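Cellulosomal scaffoldin (Bacteroides cellulosolvens, PDB 2XBT) forms part of the cellulosome scaffold, the portion described here being a family 3b carbohydrate-binding module that probably attaches the complex to cellulose. Local coordinates at residues 140-148 against 152-160. Sequence-based numbering, arbitrary orientation.
Sequences FGENKLVAV and GALVYGTPP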
loop_
_atom_site.group_PDB
_atom_site.type_symbol
_atom_site.label_atom_id
_atom_site.label_comp_id
_atom_site.label_asym_id
_atom_site.label_seq_id
_atom_site.Cartn_x
_atom_site.Cartn_y
_atom_site.Cartn_z
ATOM N N PHE A 140 2.588 7.270 11.396
ATOM C CA PHE A 140 3.145 7.154 10.048
ATOM C C PHE A 140 4.660 7.139 10.079
ATOM O O PHE A 140 5.295 8.073 10.576
ATOM C CB PHE A 140 2.682 8.289 9.126
ATOM C CG PHE A 140 1.265 8.158 8.668
ATOM C CD1 PHE A 140 0.896 7.160 7.787
ATOM C CD2 PHE A 140 0.298 9.044 9.108
ATOM C CE1 PHE A 140 -0.407 7.039 7.358
ATOM C CE2 PHE A 140 -1.017 8.925 8.687
ATOM C CZ PHE A 140 -1.368 7.929 7.809
ATOM N N GLY A 141 5.236 6.072 9.536
ATOM C CA GLY A 141 6.674 5.936 9.476
ATOM C C GLY A 141 7.046 5.297 8.162
ATOM O O GLY A 141 6.187 5.072 7.315
ATOM N N GLU A 142 8.331 5.013 7.997
ATOM C CA GLU A 142 8.827 4.339 6.813
ATOM C C GLU A 142 8.529 2.838 6.903
ATOM O O GLU A 142 8.946 2.177 7.847
ATOM C CB GLU A 142 10.331 4.575 6.708
ATOM C CG GLU A 142 11.033 3.836 5.580
ATOM C CD GLU A 142 12.537 4.116 5.561
ATOM O OE1 GLU A 142 13.266 3.518 6.386
ATOM O OE2 GLU A 142 12.983 4.946 4.734
ATOM N N ASN A 143 7.786 2.312 5.934
ATOM C CA ASN A 143 7.687 0.871 5.741
ATOM C C ASN A 143 8.151 0.564 4.332
ATOM O O ASN A 143 7.357 0.609 3.397
ATOM C CB ASN A 143 6.269 0.355 5.953
ATOM C CG ASN A 143 6.159 -1.164 5.749
ATOM O OD1 ASN A 143 7.157 -1.850 5.489
ATOM N ND2 ASN A 143 4.950 -1.689 5.886
ATOM N N LYS A 144 9.441 0.259 4.197
ATOM C CA LYS A 144 10.056 -0.027 2.898
ATOM C C LYS A 144 9.658 -1.368 2.292
ATOM O O LYS A 144 10.043 -1.677 1.165
ATOM C CB LYS A 144 11.582 0.041 3.007
ATOM C CG LYS A 144 12.134 1.411 3.338
ATOM C CD LYS A 144 11.968 2.377 2.172
ATOM C CE LYS A 144 13.264 3.131 1.900
ATOM N NZ LYS A 144 13.067 4.236 0.909
ATOM N N LEU A 145 8.872 -2.159 3.019
ATOM C CA LEU A 145 8.475 -3.480 2.536
ATOM C C LEU A 145 7.170 -3.425 1.732
ATOM O O LEU A 145 6.656 -4.459 1.289
ATOM C CB LEU A 145 8.343 -4.463 3.715
ATOM C CG LEU A 145 9.572 -4.588 4.630
ATOM C CD1 LEU A 145 9.210 -5.369 5.887
ATOM C CD2 LEU A 145 10.713 -5.263 3.895
ATOM N N VAL A 146 6.653 -2.217 1.529
ATOM C CA VAL A 146 5.493 -2.016 0.653
ATOM C C VAL A 146 6.017 -1.321 -0.585
ATOM O O VAL A 146 6.805 -0.372 -0.472
ATOM C CB VAL A 146 4.434 -1.106 1.302
ATOM C CG1 VAL A 146 3.344 -0.744 0.294
ATOM C CG2 VAL A 146 3.823 -1.798 2.532
ATOM N N ALA A 147 5.611 -1.780 -1.759
ATOM C CA ALA A 147 6.161 -1.217 -3.002
ATOM C C ALA A 147 5.157 -0.314 -3.703
ATOM O O ALA A 147 3.961 -0.612 -3.738
ATOM C CB ALA A 147 6.596 -2.317 -3.949
ATOM N N VAL A 148 5.669 0.766 -4.295
ATOM C CA VAL A 148 4.848 1.676 -5.083
ATOM C C VAL A 148 5.397 1.756 -6.510
ATOM O O VAL A 148 6.610 1.851 -6.706
ATOM C CB VAL A 148 4.892 3.071 -4.502
ATOM C CG1 VAL A 148 3.922 3.990 -5.275
ATOM C CG2 VAL A 148 4.559 3.046 -3.006
ATOM N N GLY A 152 3.894 1.121 -13.683
ATOM C CA GLY A 152 4.527 -0.180 -13.640
ATOM C C GLY A 152 6.002 -0.163 -13.279
ATOM O O GLY A 152 6.611 -1.223 -13.130
ATOM N N ALA A 153 6.584 1.025 -13.133
ATOM C CA ALA A 153 7.976 1.135 -12.728
ATOM C C ALA A 153 8.098 1.396 -11.230
ATOM O O ALA A 153 7.456 2.294 -10.689
ATOM C CB ALA A 153 8.671 2.234 -13.505
ATOM N N LEU A 154 8.950 0.621 -10.568
ATOM C CA LEU A 154 9.190 0.790 -9.134
ATOM C C LEU A 154 9.715 2.167 -8.757
ATOM O O LEU A 154 10.781 2.586 -9.207
ATOM C CB LEU A 154 10.172 -0.279 -8.650
ATOM C CG LEU A 154 10.481 -0.318 -7.156
ATOM C CD1 LEU A 154 9.204 -0.564 -6.351
ATOM C CD2 LEU A 154 11.519 -1.398 -6.868
ATOM N N VAL A 155 8.985 2.867 -7.898
ATOM C CA VAL A 155 9.412 4.181 -7.429
ATOM C C VAL A 155 9.698 4.219 -5.929
ATOM O O VAL A 155 10.339 5.154 -5.439
ATOM C CB VAL A 155 8.375 5.297 -7.779
ATOM C CG1 VAL A 155 8.287 5.521 -9.292
ATOM C CG2 VAL A 155 7.003 4.943 -7.206
ATOM N N TYR A 156 9.232 3.214 -5.185
ATOM C CA TYR A 156 9.454 3.214 -3.735
ATOM C C TYR A 156 9.340 1.803 -3.181
ATOM O O TYR A 156 8.494 1.025 -3.623
ATOM C CB TYR A 156 8.463 4.124 -2.999
ATOM C CG TYR A 156 8.625 4.081 -1.483
ATOM C CD1 TYR A 156 9.357 5.051 -0.826
ATOM C CD2 TYR A 156 8.041 3.072 -0.719
ATOM C CE1 TYR A 156 9.524 5.028 0.547
ATOM C CE2 TYR A 156 8.210 3.028 0.662
ATOM C CZ TYR A 156 8.959 4.013 1.289
ATOM O OH TYR A 156 9.136 4.014 2.659
ATOM N N GLY A 157 10.198 1.484 -2.221
ATOM C CA GLY A 157 10.062 0.245 -1.479
ATOM C C GLY A 157 10.843 -0.892 -2.093
ATOM O O GLY A 157 11.436 -0.747 -3.160
ATOM N N THR A 158 10.811 -2.036 -1.413
ATOM C CA THR A 158 11.583 -3.215 -1.777
ATOM C C THR A 158 10.691 -4.436 -1.895
ATOM O O THR A 158 10.335 -5.037 -0.884
ATOM C CB THR A 158 12.618 -3.526 -0.672
ATOM O OG1 THR A 158 13.375 -2.347 -0.384
ATOM C CG2 THR A 158 13.549 -4.673 -1.090
ATOM N N PRO A 159 10.314 -4.797 -3.126
ATOM C CA PRO A 159 9.536 -5.994 -3.427
ATOM C C PRO A 159 10.315 -7.217 -2.939
ATOM O O PRO A 159 11.541 -7.151 -2.873
ATOM C CB PRO A 159 9.490 -6.003 -4.960
ATOM C CG PRO A 159 9.743 -4.610 -5.368
ATOM C CD PRO A 159 10.680 -4.059 -4.348
ATOM N N PRO A 160 9.613 -8.300 -2.583
ATOM C CA PRO A 160 10.270 -9.548 -2.168
ATOM C C PRO A 160 11.189 -10.090 -3.258
ATOM O O PRO A 160 10.908 -9.943 -4.451
ATOM C CB PRO A 160 9.095 -10.515 -1.968
ATOM C CG PRO A 160 7.901 -9.651 -1.739
ATOM C CD PRO A 160 8.147 -8.414 -2.576
ATOM O OXT PRO A 160 12.232 -10.699 -2.976
HETATM O O HOH W 1 6.385 3.407 3.623
HETATM O O HOH W 2 12.539 3.103 -1.507
#
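Y156 lays its ring alongside the turn N143–V146, with CG anti to the backbone N (chi1 177°) and the phenol extended past V148, carrying the hydroxyl to E142 and K144. The carbonyl O of N143 lies at the ring edge, in its plane, 3.7 Å from CE2, while the K144 chain crosses the phenol end at about a right angle and brings its CD within 3.3 Å of Y156 OH. A water links that hydroxyl to N143 N, and another joins K144 NZ to G157 N. A leucine in place of Y156 would probably leave the water on N143 N without its hydroxyl partner and open a gap beside K144 CD. Closer to the backbone, V148 CB meets Y156 CB at 4.0 Å, and L12 of strand 10-15 touches both residues. V148 N donates to Y156 O (2.9 Å, 165° at the hydrogen), whereas V148 O receives V155 N at 2.8 Å and, weakly, Y156 N. T158 N donates to K144 O at 2.7 Å, nearly in line with the carbonyl bond, tying the chain after the strand to the turn. V155 and Y156 together facing V148 make a classic beta bulge, here in an antiparallel edge hairpin of this CBM3 beta-sandwich.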